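PDB 5JVK: uncharacterized protein from Bacteroides cellulosilyticus, which belongs to glycoside hydrolase family 39 and probably hydrolyses O-glycosidic bonds within glycan chains, as an endo-acting enzyme. Local coordinates for residues Q157-S162 with G212-E217; F130-T135 with S335-E340; Y206-M211 with T216-W221. All coordinates share one frame; numbering follows the deposited sequence.

Contact 1 of 3, residues Q157-S162 with G212-E217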
loop_
_atom_site.group_PDB
_atom_site.type_symbol
_atom_site.label_atom_id
_atom_site.label_comp_id
_atom_site.label_asym_id
_atom_site.label_seq_id
_atom_site.Cartn_x
_atom_site.Cartn_y
_atom_site.Cartn_z
ATOM N N GLN A 157 -8.220 -5.870 18.077
ATOM C CA GLN A 157 -7.585 -4.548 17.956
ATOM C C GLN A 157 -7.499 -4.074 16.500
ATOM O O GLN A 157 -7.885 -2.940 16.194
ATOM C CB GLN A 157 -6.182 -4.548 18.588
ATOM C CG GLN A 157 -6.178 -4.606 20.110
ATOM C CD GLN A 157 -4.772 -4.659 20.693
ATOM O OE1 GLN A 157 -4.064 -5.656 20.541
ATOM N NE2 GLN A 157 -4.362 -3.588 21.372
ATOM N N PHE A 158 -6.996 -4.946 15.622
ATOM C CA PHE A 158 -6.895 -4.661 14.177
ATOM C C PHE A 158 -8.251 -4.343 13.542
ATOM O O PHE A 158 -8.392 -3.334 12.846
ATOM C CB PHE A 158 -6.239 -5.830 13.407
ATOM C CG PHE A 158 -4.761 -5.661 13.178
ATOM C CD1 PHE A 158 -3.833 -6.489 13.809
ATOM C CD2 PHE A 158 -4.291 -4.675 12.316
ATOM C CE1 PHE A 158 -2.471 -6.329 13.591
ATOM C CE2 PHE A 158 -2.931 -4.511 12.096
ATOM C CZ PHE A 158 -2.019 -5.338 12.734
ATOM N N VAL A 159 -9.239 -5.198 13.799
ATOM C CA VAL A 159 -10.549 -5.098 13.148
ATOM C C VAL A 159 -11.359 -3.889 13.636
ATOM O O VAL A 159 -11.972 -3.196 12.823
ATOM C CB VAL A 159 -11.355 -6.414 13.288
ATOM C CG1 VAL A 159 -12.770 -6.267 12.731
ATOM C CG2 VAL A 159 -10.636 -7.546 12.567
ATOM N N SER A 160 -11.363 -3.630 14.942
ATOM C CA SER A 160 -12.097 -2.476 15.486
ATOM C C SER A 160 -11.467 -1.147 15.050
ATOM O O SER A 160 -12.184 -0.208 14.698
ATOM C CB SER A 160 -12.206 -2.549 17.016
ATOM O OG SER A 160 -10.985 -2.213 17.644
ATOM N N ALA A 161 -10.135 -1.084 15.066
ATOM C CA ALA A 161 -9.400 0.087 14.573
ATOM C C ALA A 161 -9.623 0.339 13.077
ATOM O O ALA A 161 -9.655 1.490 12.644
ATOM C CB ALA A 161 -7.912 -0.050 14.866
ATOM N N SER A 162 -9.772 -0.733 12.296
ATOM C CA SER A 162 -10.108 -0.620 10.873
ATOM C C SER A 162 -11.511 -0.042 10.660
ATOM O O SER A 162 -11.728 0.741 9.734
ATOM C CB SER A 162 -10.017 -1.985 10.173
ATOM O OG SER A 162 -8.738 -2.575 10.322
ATOM N N GLY A 212 -17.352 -12.798 11.141
ATOM C CA GLY A 212 -18.513 -12.647 10.277
ATOM C C GLY A 212 -18.157 -11.792 9.078
ATOM O O GLY A 212 -17.130 -12.027 8.431
ATOM N N ASN A 213 -18.993 -10.791 8.800
ATOM C CA ASN A 213 -18.760 -9.844 7.701
ATOM C C ASN A 213 -17.994 -8.585 8.136
ATOM O O ASN A 213 -17.919 -7.608 7.388
ATOM C CB ASN A 213 -20.085 -9.498 7.012
ATOM C CG ASN A 213 -20.671 -10.682 6.258
ATOM O OD1 ASN A 213 -20.267 -11.832 6.463
ATOM N ND2 ASN A 213 -21.624 -10.409 5.373
ATOM N N ARG A 214 -17.404 -8.624 9.331
ATOM C CA ARG A 214 -16.382 -7.655 9.727
ATOM C C ARG A 214 -15.085 -7.882 8.932
ATOM O O ARG A 214 -14.297 -6.952 8.749
ATOM C CB ARG A 214 -16.097 -7.751 11.229
ATOM C CG ARG A 214 -17.302 -7.478 12.125
ATOM C CD ARG A 214 -16.959 -7.704 13.590
ATOM N NE ARG A 214 -16.132 -6.627 14.135
ATOM C CZ ARG A 214 -15.470 -6.672 15.293
ATOM N NH1 ARG A 214 -15.515 -7.748 16.078
ATOM N NH2 ARG A 214 -14.749 -5.620 15.675
ATOM N N VAL A 215 -14.871 -9.127 8.492
ATOM C CA VAL A 215 -13.762 -9.507 7.615
ATOM C C VAL A 215 -14.311 -10.352 6.459
ATOM O O VAL A 215 -14.673 -11.513 6.653
ATOM C CB VAL A 215 -12.693 -10.309 8.393
ATOM C CG1 VAL A 215 -11.533 -10.700 7.481
ATOM C CG2 VAL A 215 -12.191 -9.509 9.592
ATOM N N THR A 216 -14.370 -9.762 5.266
ATOM C CA THR A 216 -14.901 -10.428 4.065
ATOM C C THR A 216 -13.824 -10.994 3.122
ATOM O O THR A 216 -14.165 -11.632 2.123
ATOM C CB THR A 216 -15.815 -9.474 3.265
ATOM O OG1 THR A 216 -15.149 -8.222 3.065
ATOM C CG2 THR A 216 -17.114 -9.228 4.012
ATOM N N GLU A 217 -12.545 -10.765 3.434
ATOM C CA GLU A 217 -11.429 -11.258 2.617
ATOM C C GLU A 217 -10.462 -12.073 3.473
ATOM O O GLU A 217 -9.838 -11.536 4.393
ATOM C CB GLU A 217 -10.675 -10.094 1.961
ATOM C CG GLU A 217 -11.437 -9.378 0.854
ATOM C CD GLU A 217 -12.451 -8.372 1.371
ATOM O OE1 GLU A 217 -12.083 -7.516 2.203
ATOM O OE2 GLU A 217 -13.623 -8.434 0.945
#

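Contact 2 of 3, residues F130-T135 with S335-E340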
loop_
_atom_site.group_PDB
_atom_site.type_symbol
_atom_site.label_atom_id
_atom_site.label_comp_id
_atom_site.label_asym_id
_atom_site.label_seq_id
_atom_site.Cartn_x
_atom_site.Cartn_y
_atom_site.Cartn_z
ATOM N N PHE A 130 -5.583 4.986 2.237
ATOM C CA PHE A 130 -5.889 3.563 2.088
ATOM C C PHE A 130 -7.284 3.217 2.612
ATOM O O PHE A 130 -7.747 3.796 3.601
ATOM C CB PHE A 130 -4.848 2.711 2.816
ATOM C CG PHE A 130 -3.448 2.867 2.282
ATOM C CD1 PHE A 130 -3.077 2.276 1.076
ATOM C CD2 PHE A 130 -2.493 3.595 2.991
ATOM C CE1 PHE A 130 -1.787 2.415 0.582
ATOM C CE2 PHE A 130 -1.202 3.737 2.504
ATOM C CZ PHE A 130 -0.846 3.145 1.298
ATOM N N THR A 131 -7.947 2.282 1.929
ATOM C CA THR A 131 -9.240 1.727 2.354
ATOM C C THR A 131 -9.182 0.240 2.725
ATOM O O THR A 131 -10.206 -0.339 3.100
ATOM C CB THR A 131 -10.289 1.880 1.242
ATOM O OG1 THR A 131 -9.837 1.195 0.070
ATOM C CG2 THR A 131 -10.522 3.343 0.930
ATOM N N ARG A 132 -8.005 -0.378 2.603
ATOM C CA ARG A 132 -7.808 -1.777 2.977
ATOM C C ARG A 132 -6.504 -1.940 3.742
ATOM O O ARG A 132 -5.555 -1.181 3.534
ATOM C CB ARG A 132 -7.772 -2.667 1.735
ATOM C CG ARG A 132 -9.050 -2.671 0.915
ATOM C CD ARG A 132 -8.884 -3.536 -0.319
ATOM N NE ARG A 132 -10.039 -3.474 -1.216
ATOM C CZ ARG A 132 -11.189 -4.129 -1.048
ATOM N NH1 ARG A 132 -11.392 -4.919 0.007
ATOM N NH2 ARG A 132 -12.157 -3.987 -1.949
ATOM N N ILE A 133 -6.469 -2.926 4.636
ATOM C CA ILE A 133 -5.229 -3.335 5.297
ATOM C C ILE A 133 -5.101 -4.852 5.288
ATOM O O ILE A 133 -6.103 -5.562 5.290
ATOM C CB ILE A 133 -5.095 -2.784 6.739
ATOM C CG1 ILE A 133 -6.236 -3.271 7.656
ATOM C CG2 ILE A 133 -4.999 -1.263 6.715
ATOM C CD1 ILE A 133 -5.928 -4.524 8.457
ATOM N N ARG A 134 -3.860 -5.330 5.256
ATOM C CA ARG A 134 -3.559 -6.754 5.310
ATOM C C ARG A 134 -2.711 -7.032 6.539
ATOM O O ARG A 134 -1.752 -6.308 6.807
ATOM C CB ARG A 134 -2.813 -7.195 4.051
ATOM C CG ARG A 134 -2.458 -8.677 4.005
ATOM C CD ARG A 134 -1.880 -9.022 2.649
ATOM N NE ARG A 134 -1.510 -10.432 2.502
ATOM C CZ ARG A 134 -0.288 -10.948 2.661
ATOM N NH1 ARG A 134 0.761 -10.201 3.011
ATOM N NH2 ARG A 134 -0.108 -12.250 2.471
ATOM N N THR A 135 -3.065 -8.078 7.282
ATOM C CA THR A 135 -2.240 -8.526 8.400
ATOM C C THR A 135 -2.384 -10.023 8.657
ATOM O O THR A 135 -3.313 -10.667 8.168
ATOM C CB THR A 135 -2.520 -7.709 9.678
ATOM O OG1 THR A 135 -1.484 -7.956 10.636
ATOM C CG2 THR A 135 -3.883 -8.044 10.280
ATOM N N SER A 335 -11.290 -13.598 -8.764
ATOM C CA SER A 335 -10.672 -12.297 -8.508
ATOM C C SER A 335 -9.167 -12.463 -8.271
ATOM O O SER A 335 -8.725 -13.475 -7.721
ATOM C CB SER A 335 -11.335 -11.606 -7.313
ATOM O OG SER A 335 -11.349 -12.449 -6.173
ATOM N N VAL A 336 -8.390 -11.474 -8.707
ATOM C CA VAL A 336 -6.936 -11.477 -8.539
ATOM C C VAL A 336 -6.567 -10.378 -7.553
ATOM O O VAL A 336 -6.806 -9.206 -7.820
ATOM C CB VAL A 336 -6.207 -11.252 -9.882
ATOM C CG1 VAL A 336 -4.693 -11.288 -9.696
ATOM C CG2 VAL A 336 -6.648 -12.294 -10.898
ATOM N N TRP A 337 -5.977 -10.763 -6.423
ATOM C CA TRP A 337 -5.629 -9.830 -5.353
ATOM C C TRP A 337 -4.117 -9.651 -5.269
ATOM O O TRP A 337 -3.393 -10.619 -5.070
ATOM C CB TRP A 337 -6.174 -10.356 -4.027
ATOM C CG TRP A 337 -7.667 -10.407 -4.002
ATOM C CD1 TRP A 337 -8.466 -11.354 -4.576
ATOM C CD2 TRP A 337 -8.547 -9.461 -3.383
ATOM N NE1 TRP A 337 -9.791 -11.058 -4.350
ATOM C CE2 TRP A 337 -9.868 -9.903 -3.618
ATOM C CE3 TRP A 337 -8.346 -8.285 -2.648
ATOM C CZ2 TRP A 337 -10.986 -9.210 -3.144
ATOM C CZ3 TRP A 337 -9.461 -7.594 -2.177
ATOM C CH2 TRP A 337 -10.764 -8.060 -2.429
ATOM N N VAL A 338 -3.639 -8.417 -5.419
ATOM C CA VAL A 338 -2.204 -8.132 -5.320
ATOM C C VAL A 338 -1.887 -7.867 -3.846
ATOM O O VAL A 338 -1.773 -6.721 -3.410
ATOM C CB VAL A 338 -1.792 -6.962 -6.241
ATOM C CG1 VAL A 338 -0.281 -6.756 -6.219
ATOM C CG2 VAL A 338 -2.289 -7.218 -7.661
ATOM N N THR A 339 -1.760 -8.950 -3.085
ATOM C CA THR A 339 -1.689 -8.873 -1.621
ATOM C C THR A 339 -0.341 -8.399 -1.070
ATOM O O THR A 339 -0.257 -8.036 0.101
ATOM C CB THR A 339 -2.089 -10.210 -0.960
ATOM O OG1 THR A 339 -1.218 -11.260 -1.398
ATOM C CG2 THR A 339 -3.534 -10.557 -1.305
ATOM N N GLU A 340 0.703 -8.405 -1.898
ATOM C CA GLU A 340 1.930 -7.658 -1.604
ATOM C C GLU A 340 2.549 -7.105 -2.884
ATOM O O GLU A 340 2.703 -7.825 -3.869
ATOM C CB GLU A 340 2.984 -8.519 -0.901
ATOM C CG GLU A 340 2.631 -9.001 0.498
ATOM C CD GLU A 340 3.770 -9.744 1.180
ATOM O OE1 GLU A 340 4.934 -9.662 0.721
ATOM O OE2 GLU A 340 3.497 -10.433 2.183
#

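Contact 3 of 3, residues Y206-M211 with T216-W221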
loop_
_atom_site.group_PDB
_atom_site.type_symbol
_atom_site.label_atom_id
_atom_site.label_comp_id
_atom_site.label_asym_id
_atom_site.label_seq_id
_atom_site.Cartn_x
_atom_site.Cartn_y
_atom_site.Cartn_z
ATOM N N TYR A 206 -13.670 -21.320 12.281
ATOM C CA TYR A 206 -13.933 -20.674 13.575
ATOM C C TYR A 206 -13.696 -19.167 13.504
ATOM O O TYR A 206 -14.536 -18.382 13.957
ATOM C CB TYR A 206 -13.066 -21.276 14.693
ATOM C CG TYR A 206 -12.986 -20.402 15.927
ATOM C CD1 TYR A 206 -11.865 -19.605 16.171
ATOM C CD2 TYR A 206 -14.048 -20.340 16.830
ATOM C CE1 TYR A 206 -11.794 -18.790 17.293
ATOM C CE2 TYR A 206 -13.987 -19.528 17.955
ATOM C CZ TYR A 206 -12.859 -18.758 18.183
ATOM O OH TYR A 206 -12.793 -17.952 19.296
ATOM N N ALA A 207 -12.543 -18.783 12.956
ATOM C CA ALA A 207 -12.168 -17.370 12.818
ATOM C C ALA A 207 -13.141 -16.583 11.938
ATOM O O ALA A 207 -13.468 -15.436 12.245
ATOM C CB ALA A 207 -10.750 -17.245 12.276
ATOM N N VAL A 208 -13.602 -17.215 10.860
ATOM C CA VAL A 208 -14.552 -16.600 9.925
ATOM C C VAL A 208 -15.928 -16.402 10.578
ATOM O O VAL A 208 -16.540 -15.344 10.417
ATOM C CB VAL A 208 -14.661 -17.428 8.621
ATOM C CG1 VAL A 208 -15.784 -16.921 7.724
ATOM C CG2 VAL A 208 -13.334 -17.406 7.866
ATOM N N LYS A 209 -16.396 -17.420 11.304
ATOM C CA LYS A 209 -17.643 -17.346 12.085
ATOM C C LYS A 209 -17.628 -16.174 13.067
ATOM O O LYS A 209 -18.576 -15.389 13.125
ATOM C CB LYS A 209 -17.861 -18.641 12.886
ATOM C CG LYS A 209 -19.296 -18.873 13.340
ATOM C CD LYS A 209 -19.355 -19.908 14.457
ATOM C CE LYS A 209 -20.768 -20.096 14.987
ATOM N NZ LYS A 209 -21.631 -20.862 14.046
ATOM N N GLU A 210 -16.538 -16.081 13.828
ATOM C CA GLU A 210 -16.379 -15.096 14.898
ATOM C C GLU A 210 -16.450 -13.668 14.370
ATOM O O GLU A 210 -17.191 -12.840 14.901
ATOM C CB GLU A 210 -15.039 -15.326 15.615
ATOM C CG GLU A 210 -14.783 -14.462 16.849
ATOM C CD GLU A 210 -15.719 -14.744 18.014
ATOM O OE1 GLU A 210 -16.396 -15.798 18.021
ATOM O OE2 GLU A 210 -15.767 -13.900 18.935
ATOM N N MET A 211 -15.674 -13.396 13.325
ATOM C CA MET A 211 -15.636 -12.075 12.699
ATOM C C MET A 211 -16.886 -11.793 11.878
ATOM O O MET A 211 -17.413 -10.680 11.912
ATOM C CB MET A 211 -14.398 -11.944 11.805
ATOM C CG MET A 211 -13.084 -11.986 12.565
ATOM S SD MET A 211 -12.914 -10.545 13.628
ATOM C CE MET A 211 -11.538 -11.034 14.663
ATOM N N THR A 216 -14.370 -9.762 5.266
ATOM C CA THR A 216 -14.901 -10.428 4.065
ATOM C C THR A 216 -13.824 -10.994 3.122
ATOM O O THR A 216 -14.165 -11.632 2.123
ATOM C CB THR A 216 -15.815 -9.474 3.265
ATOM O OG1 THR A 216 -15.149 -8.222 3.065
ATOM C CG2 THR A 216 -17.114 -9.228 4.012
ATOM N N GLU A 217 -12.545 -10.765 3.434
ATOM C CA GLU A 217 -11.429 -11.258 2.617
ATOM C C GLU A 217 -10.462 -12.073 3.473
ATOM O O GLU A 217 -9.838 -11.536 4.393
ATOM C CB GLU A 217 -10.675 -10.094 1.961
ATOM C CG GLU A 217 -11.437 -9.378 0.854
ATOM C CD GLU A 217 -12.451 -8.372 1.371
ATOM O OE1 GLU A 217 -12.083 -7.516 2.203
ATOM O OE2 GLU A 217 -13.623 -8.434 0.945
ATOM N N TRP A 218 -10.346 -13.365 3.159
ATOM C CA TRP A 218 -9.479 -14.295 3.881
ATOM C C TRP A 218 -8.519 -14.961 2.905
ATOM O O TRP A 218 -8.954 -15.555 1.915
ATOM C CB TRP A 218 -10.316 -15.359 4.589
ATOM C CG TRP A 218 -11.161 -14.824 5.707
ATOM C CD1 TRP A 218 -12.449 -14.377 5.621
ATOM C CD2 TRP A 218 -10.780 -14.689 7.082
ATOM N NE1 TRP A 218 -12.892 -13.970 6.857
ATOM C CE2 TRP A 218 -11.890 -14.152 7.773
ATOM C CE3 TRP A 218 -9.608 -14.972 7.800
ATOM C CZ2 TRP A 218 -11.863 -13.886 9.152
ATOM C CZ3 TRP A 218 -9.581 -14.708 9.174
ATOM C CH2 TRP A 218 -10.704 -14.171 9.832
ATOM N N GLU A 219 -7.221 -14.863 3.196
ATOM C CA GLU A 219 -6.163 -15.377 2.325
ATOM C C GLU A 219 -5.540 -16.605 2.975
ATOM O O GLU A 219 -5.045 -16.529 4.095
ATOM C CB GLU A 219 -5.107 -14.293 2.091
ATOM C CG GLU A 219 -4.050 -14.628 1.044
ATOM C CD GLU A 219 -3.040 -13.507 0.837
ATOM O OE1 GLU A 219 -2.915 -12.626 1.717
ATOM O OE2 GLU A 219 -2.358 -13.503 -0.209
ATOM N N LEU A 220 -5.571 -17.736 2.273
ATOM C CA LEU A 220 -5.070 -18.996 2.820
ATOM C C LEU A 220 -3.558 -19.105 2.597
ATOM O O LEU A 220 -3.099 -19.375 1.487
ATOM C CB LEU A 220 -5.836 -20.184 2.211
ATOM C CG LEU A 220 -5.685 -21.594 2.813
ATOM C CD1 LEU A 220 -4.289 -22.171 2.605
ATOM C CD2 LEU A 220 -6.050 -21.614 4.295
ATOM N N TRP A 221 -2.804 -18.870 3.670
ATOM C CA TRP A 221 -1.347 -19.068 3.744
ATOM C C TRP A 221 -0.567 -17.955 3.039
ATOM O O TRP A 221 -0.963 -17.489 1.975
ATOM C CB TRP A 221 -0.928 -20.454 3.207
ATOM C CG TRP A 221 0.088 -21.139 4.064
ATOM C CD1 TRP A 221 1.443 -21.033 3.976
ATOM C CD2 TRP A 221 -0.176 -22.025 5.156
ATOM N NE1 TRP A 221 2.045 -21.805 4.942
ATOM C CE2 TRP A 221 1.074 -22.428 5.679
ATOM C CE3 TRP A 221 -1.349 -22.523 5.742
ATOM C CZ2 TRP A 221 1.188 -23.303 6.765
ATOM C CZ3 TRP A 221 -1.237 -23.397 6.822
ATOM C CH2 TRP A 221 0.025 -23.775 7.323
#

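Contact 1 of 3, residues Q157-S162 with G212-E217
V159 lays one methyl, CG1, over a face of the R214 guanidinium and turns the other, CG2, to V215, so a single forked side chain serves two neighbours. CG1 stands anti to the backbone N (chi1 174°) and comes close to three guanidinium atoms at once, with NH2 nearest: V159 CG1 to R214 NH2 is 3.6 Å. The aliphatic root of the arginine joins in, its CB lying 3.9 Å from the same CG1. A bend at chi3 (74°) folds the far end of the arginine back across the valine. Nearby, S160 N stands obliquely 4.0 Å from R214 NH2; both are N-H donors, and no hydrogen bond links them.

Within the (beta/alpha)8 barrel, helix 153-164 packs here on the short loop that leads from helix 194-211 into strand 217-220, at the end of the barrel where strands begin. G212, with positive phi, is the first residue to leave the helix, and N213 pairs with N248 and D250.

Charge is met beyond the valine: R214 NH2 forms a salt bridge with E163, one residue past the segment on the same helix. A serine in place of R214 would probably leave E163 without this cationic mate and take the guanidinium from over V159 CG1.

The second branch is purely apolar. V159 CG2 and V215 CG2 meet at 3.9 Å, the two side chains crossing at about a right angle, and V215 also rests on I171 of strand 168-174. On the helix, S162 OG donates to F158 O over 2.7 Å while S162 N reaches that oxygen from the opposite face of its carbonyl plane. Where the loop meets the strand, T216 OG1 donates over 2.6 Å to E217 OE2 from above the carboxylate plane.

Contact 2 of 3, residues F130-T135 with S335-E340
R134 reaches through the barrel interior to T339 and E340, and around its guanidinium the packing is close. Its CG lies anti to the backbone N (chi1 -180°) and the chain stays extended to NE, which carries the charged end over to the other strand. R134 CD passes 3.2 Å from T339 O, and R134 NE comes within 3.5 Å of T339 CB. The threonine hydroxyl lies over one guanidinium face; it is bound to E219 and H288. Near the guanidinium edge, though tilted from its plane, E340 OE2 accepts from R134 NH1 in a salt bridge of 2.9 Å. That bond uses the anti lone pair of OE2 and is bent, with an N-H...O angle of 135°. E219 and N222 take R134 NE and NH2, and Y290 takes E340 OE1, so both flat groups are held from several sides.

Nearer the start of the strands the fit is looser, though still buried. R132 NH1 approaches W337 CZ3 no closer than 4.0 Å. Here the guanidinium turns a face to the edge of the indole, the planes 89° apart. R132 NE binds L104 O and NH1 has a long, weak ion pair with E217, while W337 NE1 donates to S335 OG on its own strand over 2.8 Å.

Strands 132-138 and 335-341, second and seventh in the barrel with 373-375 and 106-109 between them, share no backbone bonds but meet through side chains inside it. A glycerol, probably from the crystallisation liquor, lies about 3 Å from the E340 side chain. A glutamate at the end of the seventh strand, gripped by an arginine from the second, is consistent with the active site of clan GH-A glycosidases, where the nucleophile occupies that strand end.

Contact 3 of 3, residues Y206-M211 with T216-W221
An alpha-to-beta step of the (beta/alpha)8 barrel supplies this contact: the last turns of helix 194-211 (206-211) run nearly antiparallel to strand 217-220, at 168°, and the two are joined by a tight loop. The strand turns W218 outward to the helix, and its indole carries the whole interface. V208 CG2 sits over a face of the five-membered ring as a CH-pi contact, 3.6 Å from the ring centroid and only 12° off the normal. The valine and the tryptophan run past each other in opposite directions, which sets the methyl over the ring. A207 contributes its methyl to the far, six-membered end, where A207 CB lies 3.9 Å from W218 CH2. Further covering comes from I171 and L204, which also touch this side chain, while W218 NE1 makes a weak hydrogen bond to V215 O just before the strand. M211 closes the rim from one turn beyond A207. M211 CG lies at the ring edge, near its plane, 4.1 Å from W218 CZ2, while the bend at chi2 (-66°) leads the sulfur away.

How the contacts relate
All three contacts belong to one (beta/alpha)8 barrel, their centres about 10 to 14 Å apart. Contact 2 spans the interior between strands 132-138 and 335-341, and along the chain its segments enclose the other two contacts. Contacts 1 and 3 lie on the outer layer, closest to each other, share T216 and E217, and meet where V159 CG2 packs on M211 SD. Strand 217-220 unites the set: W218 faces the helices, whereas E217 packs on W337 and E219 reaches R134 and T339. The strand that contact 3 packs against its helix thus also supplies polar partners to the probable active site in contact 2.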